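Local coordinates for putative uncharacterized protein (Caulobacter crescentus, PDB 4KWY) that is probably an LptE-like lipoprotein that takes part in assembling lipopolysaccharide at the outer membrane, at residues Ala65-Leu70 with Thr97-Asp102; Gln53-Gly58 with Leu70-Asp75; Gly23-Glu28 with Gly114-Ala119. All coordinates share one frame; numbering follows the deposited sequence.

In the fold
The three contacts follow one another from the open end of a long hairpin towards the middle of the chain. Contact 1 joins strands 67-80 and 86-99 at that end. Contact 2 shares Leu70 with it and sets helix 52-56 against strand 67-80; their centres are about 15 Å apart. Contact 3, where helices 21-34 and 104-135 cross, has its centre about 10 Å from that of contact 2 and about 18 Å from that of contact 1. Gln115 links it to contact 2, its NE2 lying 3.1 Å from Phe55 O in a probable hydrogen bond, while Arg117 NH2 probably bonds Thr97 O of contact 1. These two bridges tie the helical layer to the sheet side.

Contact 1: residues Ala65-Leu70 with Thr97-Asp102; sequences ANRFEL and TYDSAD
Strands 67-70 and 97-99 run antiparallel with their axes 4.7 Å apart, and Phe68 and Tyr98 form the hydrogen-bonded pair, Phe68 N reaching Tyr98 O at 2.8 Å and Tyr98 N returning to Phe68 O. Beyond the last bridge, Ser100 N makes a short, bent bond (131°) to Asn66 O at 2.6 Å. On one face of the sheet, Tyr98 holds its CG between the backbone N and the carbonyl carbon (chi1 60°), which swings its ring beneath Phe68; the CB of Phe68 then sits over that ring, 3.7 Å from its centroid, in a CH-pi contact. The two rings are nearly parallel but slid apart, so they hardly overlap; the broad Tyr98 ring also packs on Gln111 of helix 104-135. The other face is polar. Here Arg67 bends at chi3 and offers its NE in the guanidinium plane to the syn side of Asp99 OD1, a nearly straight salt bridge of 2.8 Å; NH2 adds a weak bond to OD2. Past the strands, the Asn66 amide donates through ND2 to Asp102 OD1 at 3.0 Å, although Asp102 is poorly ordered, while Asn66 OD1 takes a bond from Arg60. Such cross-strand pairs are those of a beta hairpin, here at its open end.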
loop_
_atom_site.group_PDB
_atom_site.type_symbol
_atom_site.label_atom_id
_atom_site.label_comp_id
_atom_site.label_asym_id
_atom_site.label_seq_id
_atom_site.Cartn_x
_atom_site.Cartn_y
_atom_site.Cartn_z
ATOM N N ALA A 65 -24.281 -11.201 9.908
ATOM C CA ALA A 65 -24.247 -12.192 8.824
ATOM C C ALA A 65 -23.444 -11.660 7.612
ATOM O O ALA A 65 -23.665 -10.531 7.141
ATOM C CB ALA A 65 -25.661 -12.558 8.394
ATOM N N ASN A 66 -22.496 -12.500 7.136
ATOM C CA ASN A 66 -21.612 -12.285 5.996
ATOM C C ASN A 66 -20.770 -11.007 6.137
ATOM O O ASN A 66 -20.500 -10.382 5.121
ATOM C CB ASN A 66 -22.389 -12.307 4.650
ATOM C CG ASN A 66 -22.826 -13.691 4.182
ATOM O OD1 ASN A 66 -22.127 -14.702 4.349
ATOM N ND2 ASN A 66 -23.974 -13.762 3.521
ATOM N N ARG A 67 -20.347 -10.627 7.382
ATOM C CA ARG A 67 -19.420 -9.503 7.590
ATOM C C ARG A 67 -18.023 -10.082 7.804
ATOM O O ARG A 67 -17.850 -11.014 8.587
ATOM C CB ARG A 67 -19.800 -8.522 8.726
ATOM C CG ARG A 67 -18.706 -7.417 8.907
ATOM C CD ARG A 67 -19.040 -6.248 9.821
ATOM N NE ARG A 67 -20.190 -5.500 9.310
ATOM C CZ ARG A 67 -21.087 -4.896 10.076
ATOM N NH1 ARG A 67 -20.946 -4.889 11.394
ATOM N NH2 ARG A 67 -22.133 -4.294 9.532
ATOM N N PHE A 68 -17.035 -9.544 7.109
ATOM C CA PHE A 68 -15.678 -10.056 7.191
ATOM C C PHE A 68 -14.695 -8.974 7.527
ATOM O O PHE A 68 -14.935 -7.822 7.180
ATOM C CB PHE A 68 -15.293 -10.684 5.846
ATOM C CG PHE A 68 -15.912 -12.031 5.592
ATOM C CD1 PHE A 68 -17.221 -12.142 5.122
ATOM C CD2 PHE A 68 -15.195 -13.195 5.828
ATOM C CE1 PHE A 68 -17.803 -13.396 4.921
ATOM C CE2 PHE A 68 -15.785 -14.447 5.650
ATOM C CZ PHE A 68 -17.073 -14.538 5.178
ATOM N N GLU A 69 -13.583 -9.340 8.209
ATOM C CA GLU A 69 -12.491 -8.414 8.506
ATOM C C GLU A 69 -11.266 -8.862 7.748
ATOM O O GLU A 69 -10.905 -10.031 7.760
ATOM C CB GLU A 69 -12.183 -8.243 9.992
ATOM C CG GLU A 69 -11.230 -7.070 10.228
ATOM C CD GLU A 69 -10.879 -6.731 11.664
ATOM O OE1 GLU A 69 -10.078 -7.478 12.271
ATOM O OE2 GLU A 69 -11.346 -5.678 12.158
ATOM N N LEU A 70 -10.653 -7.925 7.054
ATOM C CA LEU A 70 -9.492 -8.162 6.242
ATOM C C LEU A 70 -8.355 -7.285 6.746
ATOM O O LEU A 70 -8.553 -6.109 7.051
ATOM C CB LEU A 70 -9.904 -7.820 4.830
ATOM C CG LEU A 70 -8.930 -8.088 3.730
ATOM C CD1 LEU A 70 -9.093 -9.497 3.201
ATOM C CD2 LEU A 70 -9.227 -7.151 2.637
ATOM N N THR A 97 -13.463 -3.897 6.910
ATOM C CA THR A 97 -14.560 -4.834 6.947
ATOM C C THR A 97 -15.288 -4.728 5.607
ATOM O O THR A 97 -15.196 -3.704 4.917
ATOM C CB THR A 97 -15.501 -4.637 8.141
ATOM O OG1 THR A 97 -16.145 -3.380 8.043
ATOM C CG2 THR A 97 -14.817 -4.842 9.500
ATOM N N TYR A 98 -15.950 -5.814 5.207
ATOM C CA TYR A 98 -16.802 -5.848 4.025
ATOM C C TYR A 98 -17.955 -6.706 4.351
ATOM O O TYR A 98 -17.837 -7.656 5.141
ATOM C CB TYR A 98 -16.100 -6.274 2.718
ATOM C CG TYR A 98 -15.482 -7.653 2.713
ATOM C CD1 TYR A 98 -16.213 -8.766 2.301
ATOM C CD2 TYR A 98 -14.140 -7.837 3.051
ATOM C CE1 TYR A 98 -15.631 -10.034 2.247
ATOM C CE2 TYR A 98 -13.553 -9.106 3.021
ATOM C CZ TYR A 98 -14.296 -10.196 2.600
ATOM O OH TYR A 98 -13.744 -11.449 2.591
ATOM N N ASP A 99 -19.102 -6.311 3.823
ATOM C CA ASP A 99 -20.314 -7.049 4.064
ATOM C C ASP A 99 -20.609 -7.876 2.824
ATOM O O ASP A 99 -21.079 -7.347 1.818
ATOM C CB ASP A 99 -21.462 -6.099 4.463
ATOM C CG ASP A 99 -21.509 -5.768 5.951
ATOM O OD1 ASP A 99 -20.456 -5.465 6.521
ATOM O OD2 ASP A 99 -22.610 -5.776 6.525
ATOM N N SER A 100 -20.261 -9.173 2.886
ATOM C CA SER A 100 -20.459 -10.172 1.824
ATOM C C SER A 100 -21.967 -10.441 1.538
ATOM O O SER A 100 -22.867 -9.799 2.096
ATOM C CB SER A 100 -19.742 -11.476 2.184
ATOM O OG SER A 100 -19.350 -12.213 1.040
ATOM N N ALA A 101 -22.221 -11.395 0.651
ATOM C CA ALA A 101 -23.557 -11.768 0.214
ATOM C C ALA A 101 -23.645 -13.277 -0.051
ATOM O O ALA A 101 -22.611 -13.928 -0.253
ATOM C CB ALA A 101 -23.900 -10.991 -1.051
ATOM N N ASP A 102 -24.879 -13.830 -0.057
ATOM C CA ASP A 102 -25.103 -15.249 -0.348
ATOM C C ASP A 102 -24.737 -15.552 -1.820
ATOM O O ASP A 102 -24.210 -16.629 -2.111
ATOM C CB ASP A 102 -26.559 -15.635 -0.042
ATOM C CG ASP A 102 -26.970 -15.562 1.427
ATOM O OD1 ASP A 102 -26.066 -15.537 2.304
ATOM O OD2 ASP A 102 -28.194 -15.597 1.703
#

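Contact 2: residues Gln53-Gly58 with Leu70-Asp75; sequences QRFARG and LRMSVD
Leu70 packs against the turn around Phe55 to Gly58: its CD1 lies 3.1 Å from Phe55 O and also touches Gly58 CA. At Arg71 a water takes the backbone N-H and donates to Arg54 O and Arg57 O, so one molecule bridges the strand and segment 53-58. The Arg71 side chain, extended from CG to NE, lies alongside that of Arg54, and the two guanidinium groups stack flat, centres 4.2 Å apart and planes 6° from parallel. Asp93, in a salt bridge with Arg71 NE, probably offsets the like charges. Met72, present as selenomethionine, brings CE over one face of the Phe55 ring, 3.9 Å from its centroid, while its CB packs on Phe55 CD1 at 3.7 Å; SE stands obliquely to the ring in a Met-aromatic contact. Next comes Ser73, whose OG lies in the plane of the Arg54 guanidinium, accepts a bond of 2.8 Å from Arg54 NH1, and also bonds Asp93. The bend of Arg54 at chi3 (-64°) turns NH1 to this hydroxyl. A leucine in place of Arg54 would probably leave Ser73 OG without this donor and Arg71 without its flat partner. The Phe55 ring and Met72 pack on Ala118 of helix 104-135, with Leu25 and Leu26 of helix 21-34 closing in, while Arg71 touches Ser95 and Ser73 touches Arg91 of strand 86-99.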
loop_
_atom_site.group_PDB
_atom_site.type_symbol
_atom_site.label_atom_id
_atom_site.label_comp_id
_atom_site.label_asym_id
_atom_site.label_seq_id
_atom_site.Cartn_x
_atom_site.Cartn_y
_atom_site.Cartn_z
ATOM N N GLN A 53 -0.731 -13.997 2.500
ATOM C CA GLN A 53 -1.627 -15.032 2.996
ATOM C C GLN A 53 -2.693 -14.386 3.872
ATOM O O GLN A 53 -3.880 -14.666 3.651
ATOM C CB GLN A 53 -0.881 -16.168 3.710
ATOM C CG GLN A 53 -0.266 -17.178 2.717
ATOM C CD GLN A 53 -0.005 -18.566 3.286
ATOM O OE1 GLN A 53 -0.766 -19.101 4.108
ATOM N NE2 GLN A 53 1.050 -19.214 2.805
ATOM N N ARG A 54 -2.291 -13.457 4.784
ATOM C CA ARG A 54 -3.206 -12.708 5.676
ATOM C C ARG A 54 -4.152 -11.809 4.867
ATOM O O ARG A 54 -5.325 -11.675 5.210
ATOM C CB ARG A 54 -2.422 -11.872 6.712
ATOM C CG ARG A 54 -3.289 -11.093 7.720
ATOM C CD ARG A 54 -2.465 -10.355 8.742
ATOM N NE ARG A 54 -1.697 -11.278 9.575
ATOM C CZ ARG A 54 -0.550 -10.978 10.169
ATOM N NH1 ARG A 54 -0.015 -9.775 10.026
ATOM N NH2 ARG A 54 0.079 -11.885 10.905
ATOM N N PHE A 55 -3.652 -11.233 3.786
ATOM C CA PHE A 55 -4.444 -10.351 2.951
ATOM C C PHE A 55 -5.500 -11.101 2.094
ATOM O O PHE A 55 -6.535 -10.517 1.759
ATOM C CB PHE A 55 -3.519 -9.528 2.049
ATOM C CG PHE A 55 -4.212 -8.412 1.303
ATOM C CD1 PHE A 55 -4.711 -7.308 1.978
ATOM C CD2 PHE A 55 -4.357 -8.462 -0.077
ATOM C CE1 PHE A 55 -5.342 -6.275 1.287
ATOM C CE2 PHE A 55 -4.991 -7.420 -0.769
ATOM C CZ PHE A 55 -5.457 -6.327 -0.081
ATOM N N ALA A 56 -5.235 -12.361 1.723
ATOM C CA ALA A 56 -6.162 -13.141 0.910
ATOM C C ALA A 56 -7.336 -13.702 1.759
ATOM O O ALA A 56 -8.393 -14.066 1.214
ATOM C CB ALA A 56 -5.408 -14.278 0.238
ATOM N N ARG A 57 -7.116 -13.794 3.087
ATOM C CA ARG A 57 -8.059 -14.292 4.082
ATOM C C ARG A 57 -8.961 -13.213 4.678
ATOM O O ARG A 57 -8.517 -12.404 5.496
ATOM C CB ARG A 57 -7.304 -14.963 5.249
ATOM C CG ARG A 57 -6.872 -16.408 5.002
ATOM C CD ARG A 57 -8.035 -17.388 4.862
ATOM N NE ARG A 57 -8.993 -17.319 5.969
ATOM C CZ ARG A 57 -8.845 -17.936 7.138
ATOM N NH1 ARG A 57 -7.758 -18.657 7.385
ATOM N NH2 ARG A 57 -9.777 -17.829 8.071
ATOM N N GLY A 58 -10.230 -13.248 4.307
ATOM C CA GLY A 58 -11.263 -12.438 4.934
ATOM C C GLY A 58 -11.748 -13.273 6.105
ATOM O O GLY A 58 -12.072 -14.453 5.915
ATOM N N LEU A 70 -10.653 -7.925 7.054
ATOM C CA LEU A 70 -9.492 -8.162 6.242
ATOM C C LEU A 70 -8.355 -7.285 6.746
ATOM O O LEU A 70 -8.553 -6.109 7.051
ATOM C CB LEU A 70 -9.904 -7.820 4.830
ATOM C CG LEU A 70 -8.930 -8.088 3.730
ATOM C CD1 LEU A 70 -9.093 -9.497 3.201
ATOM C CD2 LEU A 70 -9.227 -7.151 2.637
ATOM N N ARG A 71 -7.175 -7.881 6.887
ATOM C CA ARG A 71 -6.017 -7.189 7.421
ATOM C C ARG A 71 -4.875 -7.121 6.428
ATOM O O ARG A 71 -4.499 -8.119 5.820
ATOM C CB ARG A 71 -5.551 -7.859 8.708
ATOM C CG ARG A 71 -4.575 -7.006 9.480
ATOM C CD ARG A 71 -4.465 -7.486 10.890
ATOM N NE ARG A 71 -3.214 -7.037 11.494
ATOM C CZ ARG A 71 -2.389 -7.820 12.178
ATOM N NH1 ARG A 71 -2.669 -9.108 12.340
ATOM N NH2 ARG A 71 -1.279 -7.322 12.704
HETATM N N MSE A 72 -4.360 -5.913 6.237
HETATM C CA MSE A 72 -3.214 -5.716 5.377
HETATM C C MSE A 72 -2.042 -5.294 6.258
HETATM O O MSE A 72 -2.051 -4.201 6.834
HETATM C CB MSE A 72 -3.467 -4.714 4.250
HETATM C CG MSE A 72 -2.226 -4.577 3.355
HETATM SE SE MSE A 72 -2.484 -3.404 1.905
HETATM C CE MSE A 72 -2.096 -4.635 0.559
ATOM N N SER A 73 -1.030 -6.174 6.329
ATOM C CA SER A 73 0.203 -5.968 7.080
ATOM C C SER A 73 1.332 -5.799 6.098
ATOM O O SER A 73 1.524 -6.653 5.223
ATOM C CB SER A 73 0.459 -7.148 7.999
ATOM O OG SER A 73 -0.641 -7.304 8.872
ATOM N N VAL A 74 2.048 -4.667 6.190
ATOM C CA VAL A 74 3.123 -4.358 5.244
ATOM C C VAL A 74 4.362 -3.886 5.960
ATOM O O VAL A 74 4.333 -2.888 6.673
ATOM C CB VAL A 74 2.716 -3.263 4.197
ATOM C CG1 VAL A 74 3.610 -3.322 2.958
ATOM C CG2 VAL A 74 1.230 -3.311 3.832
ATOM N N ASP A 75 5.466 -4.540 5.684
ATOM C CA ASP A 75 6.793 -4.092 6.093
ATOM C C ASP A 75 7.381 -3.485 4.868
ATOM O O ASP A 75 7.270 -4.093 3.808
ATOM C CB ASP A 75 7.664 -5.240 6.636
ATOM C CG ASP A 75 7.331 -5.603 8.063
ATOM O OD1 ASP A 75 7.602 -4.783 8.965
ATOM O OD2 ASP A 75 6.812 -6.706 8.279
HETATM O O HOH W 1 -7.009 -10.661 6.719
#

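Contact 3: residues Gly23-Glu28 with Gly114-Ala119; sequences GYLLRE and GQERAA
The buried amide of Gln115, whose CB packs on Leu25 CD1 at 3.8 Å, is gripped at both ends: OE1 takes a hydrogen bond from Arg21 NE and NE2 gives one to Phe55 O. A glutamine suits this place because it can pack through its methylenes and still satisfy a donor and an acceptor. The Leu25 side chain crosses it at about a right angle. With its CG anti to the carbonyl carbon (chi1 -70°), Leu25 sends CD1 to Gln115 and CD2 to Glu116, where CD2 lies 4.2 Å from Glu116 CG. Leu25 CB meets Ala119 CB, also at 3.8 Å, and the small methyl of Ala119 allows the backbones to draw near, Leu26 CA lying 4.7 Å from Ala119 CA. Leu26 CD1 rests 3.5 Å from Ala119 O. No hydrogen bond joins the two segments, so apolar packing carries the crossing, whose local axes approach to 9.0 Å at -51°. Glu116 keeps its carboxylate at the surface, with a weak, long ion pair to Arg21. Beneath the crossing, Leu26 packs on Met72 and Val74 of strand 67-80 and on Ala122, Ala123 and Ile126 further along helix 104-135, while Ala118 touches Val96 of strand 86-99.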
loop_
_atom_site.group_PDB
_atom_site.type_symbol
_atom_site.label_atom_id
_atom_site.label_comp_id
_atom_site.label_asym_id
_atom_site.label_seq_id
_atom_site.Cartn_x
_atom_site.Cartn_y
_atom_site.Cartn_z
ATOM N N GLY A 23 0.500 -6.723 -2.840
ATOM C CA GLY A 23 1.594 -5.900 -3.346
ATOM C C GLY A 23 1.232 -5.248 -4.660
ATOM O O GLY A 23 1.622 -4.104 -4.911
ATOM N N TYR A 24 0.450 -5.965 -5.508
ATOM C CA TYR A 24 -0.023 -5.412 -6.775
ATOM C C TYR A 24 -0.958 -4.238 -6.506
ATOM O O TYR A 24 -0.747 -3.170 -7.060
ATOM C CB TYR A 24 -0.715 -6.487 -7.642
ATOM C CG TYR A 24 -1.346 -5.954 -8.917
ATOM C CD1 TYR A 24 -0.574 -5.701 -10.052
ATOM C CD2 TYR A 24 -2.718 -5.714 -8.992
ATOM C CE1 TYR A 24 -1.151 -5.207 -11.228
ATOM C CE2 TYR A 24 -3.305 -5.213 -10.157
ATOM C CZ TYR A 24 -2.520 -4.971 -11.277
ATOM O OH TYR A 24 -3.115 -4.489 -12.424
ATOM N N LEU A 25 -1.973 -4.427 -5.646
ATOM C CA LEU A 25 -2.941 -3.386 -5.289
ATOM C C LEU A 25 -2.265 -2.214 -4.567
ATOM O O LEU A 25 -2.529 -1.064 -4.912
ATOM C CB LEU A 25 -4.091 -3.944 -4.431
ATOM C CG LEU A 25 -5.115 -4.891 -5.098
ATOM C CD1 LEU A 25 -6.131 -5.382 -4.081
ATOM C CD2 LEU A 25 -5.866 -4.216 -6.256
ATOM N N LEU A 26 -1.386 -2.498 -3.590
ATOM C CA LEU A 26 -0.688 -1.451 -2.843
ATOM C C LEU A 26 0.225 -0.660 -3.757
ATOM O O LEU A 26 0.222 0.556 -3.669
ATOM C CB LEU A 26 0.089 -2.010 -1.622
ATOM C CG LEU A 26 0.809 -0.976 -0.721
ATOM C CD1 LEU A 26 -0.102 0.148 -0.306
ATOM C CD2 LEU A 26 1.379 -1.604 0.472
ATOM N N ARG A 27 0.984 -1.329 -4.637
ATOM C CA ARG A 27 1.903 -0.675 -5.588
ATOM C C ARG A 27 1.129 0.272 -6.518
ATOM O O ARG A 27 1.541 1.420 -6.700
ATOM C CB ARG A 27 2.666 -1.731 -6.407
ATOM C CG ARG A 27 3.855 -1.189 -7.212
ATOM C CD ARG A 27 4.193 -1.996 -8.470
ATOM N NE ARG A 27 4.239 -3.451 -8.264
ATOM C CZ ARG A 27 3.388 -4.327 -8.811
ATOM N NH1 ARG A 27 2.415 -3.909 -9.615
ATOM N NH2 ARG A 27 3.498 -5.624 -8.544
ATOM N N GLU A 28 -0.008 -0.212 -7.065
ATOM C CA GLU A 28 -0.921 0.517 -7.944
ATOM C C GLU A 28 -1.422 1.762 -7.223
ATOM O O GLU A 28 -1.371 2.846 -7.799
ATOM C CB GLU A 28 -2.099 -0.395 -8.344
ATOM C CG GLU A 28 -2.828 0.009 -9.615
ATOM C CD GLU A 28 -4.054 -0.820 -9.967
ATOM O OE1 GLU A 28 -4.858 -1.132 -9.056
ATOM O OE2 GLU A 28 -4.234 -1.113 -11.171
ATOM N N GLY A 114 -13.055 -4.481 -0.509
ATOM C CA GLY A 114 -12.383 -4.441 0.791
ATOM C C GLY A 114 -10.869 -4.414 0.629
ATOM O O GLY A 114 -10.166 -3.613 1.260
ATOM N N GLN A 115 -10.360 -5.253 -0.268
ATOM C CA GLN A 115 -8.929 -5.322 -0.575
ATOM C C GLN A 115 -8.386 -3.996 -1.160
ATOM O O GLN A 115 -7.299 -3.540 -0.766
ATOM C CB GLN A 115 -8.681 -6.480 -1.528
ATOM C CG GLN A 115 -8.792 -7.813 -0.809
ATOM C CD GLN A 115 -8.419 -8.974 -1.666
ATOM O OE1 GLN A 115 -8.733 -9.029 -2.866
ATOM N NE2 GLN A 115 -7.776 -9.947 -1.047
ATOM N N GLU A 116 -9.168 -3.353 -2.040
ATOM C CA GLU A 116 -8.837 -2.064 -2.646
ATOM C C GLU A 116 -8.808 -0.957 -1.583
ATOM O O GLU A 116 -7.900 -0.121 -1.576
ATOM C CB GLU A 116 -9.844 -1.728 -3.759
ATOM C CG GLU A 116 -9.414 -2.277 -5.112
ATOM C CD GLU A 116 -10.505 -2.847 -6.007
ATOM O OE1 GLU A 116 -11.655 -2.346 -5.951
ATOM O OE2 GLU A 116 -10.194 -3.782 -6.785
ATOM N N ARG A 117 -9.784 -0.982 -0.653
ATOM C CA ARG A 117 -9.905 -0.013 0.425
ATOM C C ARG A 117 -8.749 -0.162 1.435
ATOM O O ARG A 117 -8.208 0.849 1.891
ATOM C CB ARG A 117 -11.269 -0.150 1.091
ATOM C CG ARG A 117 -12.383 0.431 0.216
ATOM C CD ARG A 117 -13.673 0.575 0.999
ATOM N NE ARG A 117 -14.359 -0.699 1.170
ATOM C CZ ARG A 117 -14.418 -1.373 2.313
ATOM N NH1 ARG A 117 -13.847 -0.887 3.409
ATOM N NH2 ARG A 117 -15.056 -2.530 2.373
ATOM N N ALA A 118 -8.331 -1.412 1.731
ATOM C CA ALA A 118 -7.178 -1.679 2.601
ATOM C C ALA A 118 -5.923 -1.118 1.946
ATOM O O ALA A 118 -5.226 -0.308 2.561
ATOM C CB ALA A 118 -7.043 -3.177 2.852
ATOM N N ALA A 119 -5.708 -1.451 0.651
ATOM C CA ALA A 119 -4.545 -0.986 -0.122
ATOM C C ALA A 119 -4.501 0.555 -0.236
ATOM O O ALA A 119 -3.417 1.129 -0.168
ATOM C CB ALA A 119 -4.531 -1.616 -1.508
#